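Iron transport multicopper oxidase FET3 (Saccharomyces cerevisiae, PDB 1ZPU) oxidises ferrous iron with molecular oxygen using four bound copper ions, so that ferric iron can enter the yeast cell through the permease FTR1, and also oxidises cuprous copper. Local coordinates at residues T348-L353 and Q490-N495; D357-S362 and D480-Q485; F372-D377 and F451-P456. One frame throughout, in Å; residues are numbered along the deposited sequence.

Contact 1 (T348-L353 and Q490-N495); sequences TLMTVL and QQLSEN
Leu-349 and Leu-492 meet through methyl groups, with CD2 of the first 4.3 Å from CD2 of the second. Leu-349 points from its backbone toward the incoming chain, and its other flank rests on Ile-484 of helix 481-486 and Val-458 of strand 457-463, so it joins the helix 348-352 to the body of its domain as well as to the passing chain. The CB of Met-350 points to one side, and a bend at chi2 (63°) turns the thioether toward Leu-492. Its SD then lies 3.8 Å from CD1 of Leu-492, while CE reaches across to CD2 of the same leucine at 4.0 Å. Leu-492 is thus the shared partner, a single branched side chain entering between neighbours on one helical face. It belongs to an extended connector that links helix 481-486 to helix 494-502 and leaves the third cupredoxin domain. Ser-493 is the N-cap of the helix that follows, its OG making a weak hydrogen bond to His-496 N, and in that helix Asn-495 hydrogen-bonds to the backbone of Thr-88 and Leu-90 on an edge strand of the first domain. The packing takes place where the third domain meets the first, for Thr-348 and Leu-349 make backbone hydrogen bonds to Phe-77 and Leu-78. Further along, Leu-353 sends CD1 to within 3.7 Å of Leu-492 CG. The same CD1 of Leu-353 lies 3.9 Å from O of Gln-490. Its second methyl, CD2, serves a different residue, standing 3.8 Å from NE2 of Gln-491. That glutamine leaves its backbone heading away from the helix, but it bends at chi2 (-50°) and folds its amide back beside the leucine, where NE2 also makes a weak hydrogen bond to Ala-487 O.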
loop_
_atom_site.group_PDB
_atom_site.type_symbol
_atom_site.label_atom_id
_atom_site.label_comp_id
_atom_site.label_asym_id
_atom_site.label_seq_id
_atom_site.Cartn_x
_atom_site.Cartn_y
_atom_site.Cartn_z
ATOM N N THR A 348 15.000 -3.208 12.336
ATOM C CA THR A 348 15.909 -2.163 11.862
ATOM C C THR A 348 16.030 -1.014 12.861
ATOM O O THR A 348 17.135 -0.698 13.312
ATOM C CB THR A 348 15.468 -1.586 10.499
ATOM O OG1 THR A 348 15.102 -2.649 9.613
ATOM C CG2 THR A 348 16.592 -0.767 9.869
ATOM N N LEU A 349 14.889 -0.415 13.213
ATOM C CA LEU A 349 14.857 0.718 14.143
ATOM C C LEU A 349 15.524 0.413 15.490
ATOM O O LEU A 349 16.266 1.238 16.027
ATOM C CB LEU A 349 13.424 1.221 14.343
ATOM C CG LEU A 349 13.152 2.433 15.239
ATOM C CD1 LEU A 349 13.836 3.691 14.741
ATOM C CD2 LEU A 349 11.670 2.658 15.325
ATOM N N MET A 350 15.277 -0.781 16.014
ATOM C CA MET A 350 15.852 -1.195 17.280
ATOM C C MET A 350 17.384 -1.212 17.255
ATOM O O MET A 350 18.030 -0.945 18.284
ATOM C CB MET A 350 15.278 -2.547 17.700
ATOM C CG MET A 350 13.988 -2.458 18.508
ATOM S SD MET A 350 12.577 -1.716 17.645
ATOM C CE MET A 350 11.227 -2.244 18.706
ATOM N N THR A 351 17.969 -1.505 16.091
ATOM C CA THR A 351 19.433 -1.500 16.000
ATOM C C THR A 351 19.973 -0.083 15.854
ATOM O O THR A 351 20.980 0.247 16.482
ATOM C CB THR A 351 20.053 -2.494 14.955
ATOM O OG1 THR A 351 20.379 -1.814 13.738
ATOM C CG2 THR A 351 19.141 -3.678 14.675
ATOM N N VAL A 352 19.303 0.766 15.073
ATOM C CA VAL A 352 19.704 2.184 15.001
ATOM C C VAL A 352 19.645 2.884 16.374
ATOM O O VAL A 352 20.516 3.701 16.707
ATOM C CB VAL A 352 18.979 3.010 13.870
ATOM C CG1 VAL A 352 17.905 2.220 13.184
ATOM C CG2 VAL A 352 18.455 4.352 14.388
ATOM N N LEU A 353 18.646 2.527 17.175
ATOM C CA LEU A 353 18.496 3.116 18.499
ATOM C C LEU A 353 19.447 2.554 19.555
ATOM O O LEU A 353 19.421 2.996 20.707
ATOM C CB LEU A 353 17.049 3.016 18.975
ATOM C CG LEU A 353 16.090 3.921 18.203
ATOM C CD1 LEU A 353 14.653 3.677 18.640
ATOM C CD2 LEU A 353 16.459 5.394 18.338
ATOM N N GLN A 490 11.363 9.929 19.384
ATOM C CA GLN A 490 11.656 8.747 18.605
ATOM C C GLN A 490 11.997 7.542 19.484
ATOM O O GLN A 490 11.920 6.399 19.029
ATOM C CB GLN A 490 12.801 9.072 17.658
ATOM C CG GLN A 490 12.831 8.249 16.418
ATOM C CD GLN A 490 11.693 8.555 15.481
ATOM O OE1 GLN A 490 10.707 7.824 15.442
ATOM N NE2 GLN A 490 11.820 9.636 14.717
ATOM N N GLN A 491 12.364 7.803 20.740
ATOM C CA GLN A 491 12.740 6.742 21.683
ATOM C C GLN A 491 11.578 5.781 21.930
ATOM O O GLN A 491 10.430 6.200 22.005
ATOM C CB GLN A 491 13.274 7.318 23.009
ATOM C CG GLN A 491 14.511 8.253 22.905
ATOM C CD GLN A 491 15.655 7.656 22.072
ATOM O OE1 GLN A 491 16.377 6.768 22.533
ATOM N NE2 GLN A 491 15.821 8.154 20.840
ATOM N N LEU A 492 11.888 4.491 22.038
ATOM C CA LEU A 492 10.872 3.452 22.197
ATOM C C LEU A 492 10.217 3.504 23.567
ATOM O O LEU A 492 10.889 3.647 24.587
ATOM C CB LEU A 492 11.446 2.053 21.939
ATOM C CG LEU A 492 12.108 1.823 20.579
ATOM C CD1 LEU A 492 13.028 0.613 20.607
ATOM C CD2 LEU A 492 11.091 1.708 19.455
ATOM N N SER A 493 8.895 3.384 23.567
ATOM C CA SER A 493 8.081 3.393 24.775
ATOM C C SER A 493 8.196 2.077 25.541
ATOM O O SER A 493 8.635 1.064 24.988
ATOM C CB SER A 493 6.619 3.615 24.397
ATOM O OG SER A 493 6.161 2.584 23.540
ATOM N N GLU A 494 7.784 2.096 26.808
ATOM C CA GLU A 494 7.755 0.883 27.628
ATOM C C GLU A 494 6.861 -0.168 26.958
ATOM O O GLU A 494 7.250 -1.330 26.838
ATOM C CB GLU A 494 7.277 1.158 29.071
ATOM C CG GLU A 494 7.652 2.526 29.670
ATOM C CD GLU A 494 8.994 2.536 30.393
ATOM O OE1 GLU A 494 9.905 1.776 29.993
ATOM O OE2 GLU A 494 9.141 3.319 31.364
ATOM N N ASN A 495 5.682 0.251 26.506
ATOM C CA ASN A 495 4.764 -0.657 25.833
ATOM C C ASN A 495 5.394 -1.450 24.685
ATOM O O ASN A 495 5.222 -2.673 24.621
ATOM C CB ASN A 495 3.517 0.070 25.341
ATOM C CG ASN A 495 2.584 -0.852 24.591
ATOM O OD1 ASN A 495 2.217 -0.592 23.439
ATOM N ND2 ASN A 495 2.229 -1.967 25.226
#

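Contact 2 (D357-S362 and D480-Q485); sequences DQANNS and DPFGIQ. With NAG (2-acetamido-2-deoxy-beta-D-glucopyranose), chain B.
The first turn of helix 481-486, which follows the last strand of the third cupredoxin domain, packs here on a type I beta turn running from Gln-358 to Asn-361 that carries an N-linked glycan. Asp-480 occupies the N-cap position and Pro-481 the opening of the helix, where the ring nitrogen has no hydrogen to offer and none is needed. The proline faces Ala-359: its CB is 3.6 Å from the alanine CB, and its CG lies beside the alanine carbonyl oxygen, which itself accepts a hydrogen bond from the hydroxyl of Tyr-365. Phe-482 extends the apolar patch. It leaves its backbone to one side of the turn, but with CG anti to the carbonyl carbon (chi1 -63°) the ring swings back across it. CB of Asn-360, 3.7 Å from CZ of Phe-482, and CB of Ala-359, 4.2 Å from CE2, both approach the ring obliquely. At the ring edge, close to its plane, lies Asp-357 O, 3.7 Å from CZ. Another part of the edge is approached by the sugar, whose O6 is 4.0 Å from Phe-482 CE1. Asn-360 has two roles: its CB packs on the phenylalanine, while ND2 is bonded covalently to C1 of the N-acetylglucosamine. One turn higher, Gln-485 stretches out beyond CG (chi2 168°) and brings NE2 to 3.9 Å from CB of Ala-359. The amide nitrogen is held by the carbonyl oxygens of Gly-356 and Val-352, which ties the helix to the chain leading into the turn. Ile-373 of strand 371-374 touches both Pro-481 and Asn-360, and on another side of the helix Ile-484 leans on Leu-349 and Val-352 of helix 348-352.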
loop_
_atom_site.group_PDB
_atom_site.type_symbol
_atom_site.label_atom_id
_atom_site.label_comp_id
_atom_site.label_asym_id
_atom_site.label_seq_id
_atom_site.Cartn_x
_atom_site.Cartn_y
_atom_site.Cartn_z
ATOM N N ASP A 357 27.088 5.489 17.539
ATOM C CA ASP A 357 27.731 6.220 16.455
ATOM C C ASP A 357 28.024 5.358 15.226
ATOM O O ASP A 357 28.551 5.850 14.228
ATOM C CB ASP A 357 28.982 6.939 16.967
ATOM C CG ASP A 357 28.640 8.084 17.918
ATOM O OD1 ASP A 357 29.506 8.469 18.743
ATOM O OD2 ASP A 357 27.492 8.595 17.840
ATOM N N GLN A 358 27.650 4.083 15.291
ATOM C CA GLN A 358 27.886 3.144 14.198
ATOM C C GLN A 358 26.659 3.010 13.286
ATOM O O GLN A 358 26.622 2.176 12.371
ATOM C CB GLN A 358 28.255 1.774 14.762
ATOM C CG GLN A 358 29.613 1.704 15.408
ATOM C CD GLN A 358 30.267 0.354 15.202
ATOM O OE1 GLN A 358 30.485 -0.396 16.155
ATOM N NE2 GLN A 358 30.577 0.034 13.946
ATOM N N ALA A 359 25.658 3.840 13.542
ATOM C CA ALA A 359 24.409 3.813 12.804
ATOM C C ALA A 359 24.550 4.255 11.343
ATOM O O ALA A 359 23.657 4.013 10.539
ATOM C CB ALA A 359 23.384 4.668 13.525
ATOM N N ASN A 360 25.661 4.902 11.011
ATOM C CA ASN A 360 25.912 5.373 9.651
ATOM C C ASN A 360 26.559 4.309 8.772
ATOM O O ASN A 360 26.617 4.457 7.547
ATOM C CB ASN A 360 26.781 6.637 9.657
ATOM C CG ASN A 360 26.791 7.347 8.304
ATOM O OD1 ASN A 360 25.812 7.281 7.550
ATOM N ND2 ASN A 360 27.903 8.033 7.997
ATOM N N ASN A 361 27.051 3.246 9.405
ATOM C CA ASN A 361 27.662 2.120 8.701
ATOM C C ASN A 361 26.590 1.124 8.243
ATOM O O ASN A 361 25.944 0.472 9.063
ATOM C CB ASN A 361 28.700 1.445 9.605
ATOM C CG ASN A 361 29.352 0.233 8.961
ATOM O OD1 ASN A 361 29.196 -0.024 7.763
ATOM N ND2 ASN A 361 30.098 -0.519 9.763
ATOM N N SER A 362 26.413 1.017 6.928
ATOM C CA SER A 362 25.348 0.200 6.332
ATOM C C SER A 362 25.465 -1.289 6.657
ATOM O O SER A 362 24.456 -2.007 6.691
ATOM C CB SER A 362 25.311 0.407 4.812
ATOM O OG SER A 362 26.461 -0.147 4.183
ATOM N N ASP A 480 18.655 9.514 7.716
ATOM C CA ASP A 480 19.662 9.889 8.726
ATOM C C ASP A 480 19.427 9.310 10.126
ATOM O O ASP A 480 18.738 9.910 10.953
ATOM C CB ASP A 480 19.948 11.409 8.770
ATOM C CG ASP A 480 18.779 12.216 9.283
ATOM O OD1 ASP A 480 17.626 11.763 9.129
ATOM O OD2 ASP A 480 19.016 13.311 9.836
ATOM N N PRO A 481 20.003 8.123 10.383
ATOM C CA PRO A 481 19.895 7.447 11.670
ATOM C C PRO A 481 20.307 8.340 12.832
ATOM O O PRO A 481 19.819 8.146 13.942
ATOM C CB PRO A 481 20.872 6.272 11.540
ATOM C CG PRO A 481 21.723 6.588 10.347
ATOM C CD PRO A 481 20.826 7.350 9.438
ATOM N N PHE A 482 21.187 9.309 12.588
ATOM C CA PHE A 482 21.577 10.237 13.650
ATOM C C PHE A 482 20.437 11.192 13.994
ATOM O O PHE A 482 20.236 11.524 15.159
ATOM C CB PHE A 482 22.859 11.003 13.302
ATOM C CG PHE A 482 24.074 10.124 13.150
ATOM C CD1 PHE A 482 24.947 10.304 12.080
ATOM C CD2 PHE A 482 24.345 9.111 14.066
ATOM C CE1 PHE A 482 26.071 9.492 11.927
ATOM C CE2 PHE A 482 25.464 8.296 13.919
ATOM C CZ PHE A 482 26.326 8.488 12.846
ATOM N N GLY A 483 19.684 11.614 12.982
ATOM C CA GLY A 483 18.465 12.398 13.194
ATOM C C GLY A 483 17.445 11.643 14.029
ATOM O O GLY A 483 16.781 12.227 14.882
ATOM N N ILE A 484 17.337 10.338 13.779
ATOM C CA ILE A 484 16.455 9.452 14.542
ATOM C C ILE A 484 16.886 9.414 16.007
ATOM O O ILE A 484 16.061 9.597 16.897
ATOM C CB ILE A 484 16.415 8.011 13.959
ATOM C CG1 ILE A 484 15.738 7.994 12.596
ATOM C CG2 ILE A 484 15.693 7.051 14.889
ATOM C CD1 ILE A 484 16.114 6.792 11.778
ATOM N N GLN A 485 18.178 9.195 16.248
ATOM C CA GLN A 485 18.699 9.080 17.610
ATOM C C GLN A 485 18.534 10.376 18.391
ATOM O O GLN A 485 18.248 10.352 19.587
ATOM C CB GLN A 485 20.178 8.705 17.599
ATOM C CG GLN A 485 20.495 7.270 17.239
ATOM C CD GLN A 485 21.984 7.058 16.964
ATOM O OE1 GLN A 485 22.713 7.998 16.640
ATOM N NE2 GLN A 485 22.435 5.817 17.082
HETATM C C1 NAG B . 27.850 8.639 6.675
HETATM C C2 NAG B . 28.922 8.503 5.585
HETATM C C3 NAG B . 29.887 9.707 5.448
HETATM C C4 NAG B . 29.635 10.938 6.349
HETATM C C5 NAG B . 28.436 10.797 7.307
HETATM C C6 NAG B . 27.830 12.132 7.733
HETATM C C7 NAG B . 29.497 6.100 5.375
HETATM C C8 NAG B . 30.090 4.968 6.170
HETATM N N2 NAG B . 29.730 7.323 5.855
HETATM O O3 NAG B . 29.955 10.127 4.094
HETATM O O4 NAG B . 30.821 11.204 7.084
HETATM O O5 NAG B . 27.428 9.987 6.729
HETATM O O6 NAG B . 27.136 11.935 8.963
HETATM O O7 NAG B . 28.854 5.877 4.345
#

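Contact 3 (F372-D377 and F451-P456); sequences FILEKD and FKADNP. With NAG (2-acetamido-2-deoxy-beta-D-glucopyranose), chain C; NAG (2-acetamido-2-deoxy-beta-D-glucopyranose), chain B.
Leu-374 and Phe-451 supply the apolar part of the contact, their side chains crossing at about a right angle. CD1 of the leucine stands 4.1 Å from CZ of the phenylalanine and meets the ring obliquely, while the same ring also touches Val-380 and Ile-382 of the adjacent strand 379-386. Ala-453 fills in beside them, its CB 4.1 Å from Leu-374 CB. The same CB of Ala-453 lies 3.6 Å from O of Glu-375. Between the backbones there is a CA-H···O approach, Asp-377 CA lying 3.4 Å from Ala-453 O, the alanine being the centre of an inverse gamma turn. Charge plays a looser part: the extended Lys-452 runs obliquely past Asp-377, and its NZ stays 4.2 Å from OD1, beyond salt-bridge range, though some electrostatic attraction is likely. Sugars flank the contact. The N-acetylglucosamine on Asn-67 reaches Asp-454 through two weak hydrogen bonds, from O3 to OD1 at 3.3 Å and from N2 to the backbone oxygen, whereas Glu-375 lies beside the sugar carried by Asn-360. Strands 371-374 and 446-452 belong to different sheets, so the leucine and phenylalanine meet between the two sheets of the beta sandwich of the third cupredoxin domain, near one end of it, with both chains turning off just beyond.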
loop_
_atom_site.group_PDB
_atom_site.type_symbol
_atom_site.label_atom_id
_atom_site.label_comp_id
_atom_site.label_asym_id
_atom_site.label_seq_id
_atom_site.Cartn_x
_atom_site.Cartn_y
_atom_site.Cartn_z
ATOM N N PHE A 372 19.452 0.742 2.684
ATOM C CA PHE A 372 20.200 1.910 2.237
ATOM C C PHE A 372 20.145 2.990 3.299
ATOM O O PHE A 372 19.120 3.151 3.974
ATOM C CB PHE A 372 19.612 2.465 0.950
ATOM C CG PHE A 372 19.675 1.516 -0.194
ATOM C CD1 PHE A 372 18.736 0.487 -0.315
ATOM C CD2 PHE A 372 20.665 1.647 -1.161
ATOM C CE1 PHE A 372 18.789 -0.399 -1.380
ATOM C CE2 PHE A 372 20.727 0.777 -2.230
ATOM C CZ PHE A 372 19.786 -0.254 -2.343
ATOM N N ILE A 373 21.240 3.729 3.453
ATOM C CA ILE A 373 21.258 4.856 4.377
ATOM C C ILE A 373 21.165 6.176 3.621
ATOM O O ILE A 373 21.917 6.419 2.681
ATOM C CB ILE A 373 22.484 4.831 5.304
ATOM C CG1 ILE A 373 22.549 3.480 6.017
ATOM C CG2 ILE A 373 22.410 5.974 6.316
ATOM C CD1 ILE A 373 23.751 3.320 6.908
ATOM N N LEU A 374 20.223 7.015 4.038
ATOM C CA LEU A 374 20.021 8.307 3.402
ATOM C C LEU A 374 20.553 9.427 4.286
ATOM O O LEU A 374 20.372 9.390 5.497
ATOM C CB LEU A 374 18.537 8.529 3.106
ATOM C CG LEU A 374 17.704 7.411 2.465
ATOM C CD1 LEU A 374 16.255 7.861 2.394
ATOM C CD2 LEU A 374 18.213 7.000 1.087
ATOM N N GLU A 375 21.199 10.422 3.674
ATOM C CA GLU A 375 21.848 11.519 4.408
ATOM C C GLU A 375 20.916 12.671 4.774
ATOM O O GLU A 375 19.879 12.873 4.143
ATOM C CB GLU A 375 23.056 12.062 3.640
ATOM C CG GLU A 375 24.231 11.089 3.503
ATOM C CD GLU A 375 24.871 10.691 4.838
ATOM O OE1 GLU A 375 25.164 11.581 5.680
ATOM O OE2 GLU A 375 25.092 9.474 5.030
ATOM N N LYS A 376 21.339 13.438 5.779
ATOM C CA LYS A 376 20.527 14.473 6.451
ATOM C C LYS A 376 19.398 15.102 5.650
ATOM O O LYS A 376 18.247 14.981 6.050
ATOM C CB LYS A 376 21.378 15.557 7.146
ATOM C CG LYS A 376 22.839 15.735 6.650
ATOM C CD LYS A 376 23.463 17.029 7.215
ATOM C CE LYS A 376 24.780 17.395 6.523
ATOM N NZ LYS A 376 24.663 17.315 5.029
ATOM N N ASP A 377 19.696 15.765 4.538
ATOM C CA ASP A 377 18.616 16.378 3.746
ATOM C C ASP A 377 18.705 16.074 2.261
ATOM O O ASP A 377 18.132 16.790 1.442
ATOM C CB ASP A 377 18.571 17.901 3.954
ATOM C CG ASP A 377 17.577 18.336 5.036
ATOM O OD1 ASP A 377 16.466 17.758 5.118
ATOM O OD2 ASP A 377 17.905 19.289 5.791
ATOM N N PHE A 451 12.508 12.227 -4.017
ATOM C CA PHE A 451 12.030 12.807 -2.764
ATOM C C PHE A 451 13.201 13.302 -1.926
ATOM O O PHE A 451 14.325 12.851 -2.112
ATOM C CB PHE A 451 11.173 11.802 -1.968
ATOM C CG PHE A 451 11.951 10.633 -1.409
ATOM C CD1 PHE A 451 12.356 10.626 -0.081
ATOM C CD2 PHE A 451 12.258 9.537 -2.204
ATOM C CE1 PHE A 451 13.060 9.552 0.435
ATOM C CE2 PHE A 451 12.954 8.459 -1.691
ATOM C CZ PHE A 451 13.355 8.465 -0.373
ATOM N N LYS A 452 12.927 14.223 -1.005
ATOM C CA LYS A 452 13.931 14.754 -0.091
ATOM C C LYS A 452 13.956 13.937 1.196
ATOM O O LYS A 452 12.914 13.652 1.770
ATOM C CB LYS A 452 13.607 16.213 0.233
ATOM C CG LYS A 452 14.766 16.995 0.824
ATOM C CD LYS A 452 14.293 18.329 1.351
ATOM C CE LYS A 452 15.453 19.175 1.788
ATOM N NZ LYS A 452 14.961 20.493 2.245
ATOM N N ALA A 453 15.140 13.559 1.655
ATOM C CA ALA A 453 15.249 12.869 2.935
ATOM C C ALA A 453 15.149 13.878 4.081
ATOM O O ALA A 453 16.151 14.285 4.675
ATOM C CB ALA A 453 16.535 12.069 3.009
ATOM N N ASP A 454 13.922 14.293 4.369
ATOM C CA ASP A 454 13.669 15.282 5.402
ATOM C C ASP A 454 12.803 14.692 6.505
ATOM O O ASP A 454 12.191 15.415 7.286
ATOM C CB ASP A 454 13.017 16.532 4.795
ATOM C CG ASP A 454 11.695 16.234 4.066
ATOM O OD1 ASP A 454 10.997 17.208 3.721
ATOM O OD2 ASP A 454 11.345 15.054 3.830
ATOM N N ASN A 455 12.747 13.371 6.560
ATOM C CA ASN A 455 11.895 12.693 7.523
ATOM C C ASN A 455 12.618 11.527 8.178
ATOM O O ASN A 455 12.374 10.369 7.825
ATOM C CB ASN A 455 10.603 12.219 6.852
ATOM C CG ASN A 455 9.556 11.779 7.852
ATOM O OD1 ASN A 455 9.729 11.930 9.056
ATOM N ND2 ASN A 455 8.460 11.235 7.355
ATOM N N PRO A 456 13.515 11.827 9.138
ATOM C CA PRO A 456 14.268 10.769 9.820
ATOM C C PRO A 456 13.367 9.590 10.187
ATOM O O PRO A 456 12.313 9.783 10.800
ATOM C CB PRO A 456 14.812 11.477 11.068
ATOM C CG PRO A 456 14.992 12.894 10.629
ATOM C CD PRO A 456 13.889 13.168 9.631
HETATM C C1 NAG C . 9.194 16.287 9.185
HETATM C C2 NAG C . 8.801 16.764 7.786
HETATM C C3 NAG C . 9.661 17.931 7.310
HETATM C C4 NAG C . 9.709 19.039 8.371
HETATM C C5 NAG C . 10.026 18.430 9.750
HETATM C C6 NAG C . 9.999 19.473 10.859
HETATM C C7 NAG C . 7.702 15.218 6.253
HETATM C C8 NAG C . 7.844 13.981 5.415
HETATM N N2 NAG C . 8.829 15.679 6.819
HETATM O O3 NAG C . 9.096 18.433 6.123
HETATM O O4 NAG C . 10.612 20.077 8.003
HETATM O O5 NAG C . 9.097 17.396 10.065
HETATM O O6 NAG C . 8.699 20.014 10.950
HETATM O O7 NAG C . 6.588 15.748 6.386
HETATM C C1 NAG B . 27.850 8.639 6.675
HETATM C C2 NAG B . 28.922 8.503 5.585
HETATM C C3 NAG B . 29.887 9.707 5.448
HETATM C C4 NAG B . 29.635 10.938 6.349
HETATM C C5 NAG B . 28.436 10.797 7.307
HETATM C C6 NAG B . 27.830 12.132 7.733
HETATM C C7 NAG B . 29.497 6.100 5.375
HETATM C C8 NAG B . 30.090 4.968 6.170
HETATM N N2 NAG B . 29.730 7.323 5.855
HETATM O O3 NAG B . 29.955 10.127 4.094
HETATM O O4 NAG B . 30.821 11.204 7.084
HETATM O O5 NAG B . 27.428 9.987 6.729
HETATM O O6 NAG B . 27.136 11.935 8.963
HETATM O O7 NAG B . 28.854 5.877 4.345
#

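In the fold
From the N terminus, the first of the paired segments comes after the first two cupredoxin domains. Helix 348-352 leads, then the turn at 357-362, then strand 371-374, and their partners return in reverse order: 451-456, 480-485 and 490-495. The loops are therefore nested without crossing, contact 3 inside contact 2 and contact 2 inside contact 1. Contact 3 joins the two sheets of the third domain, contact 2 sets the helix after its final strand on a surface turn, and contact 1 holds the outgoing tail. Neighbours touch directly, through Val-352 with Gln-485 between contacts 1 and 2, and Asn-360 with Ile-373 between contacts 2 and 3.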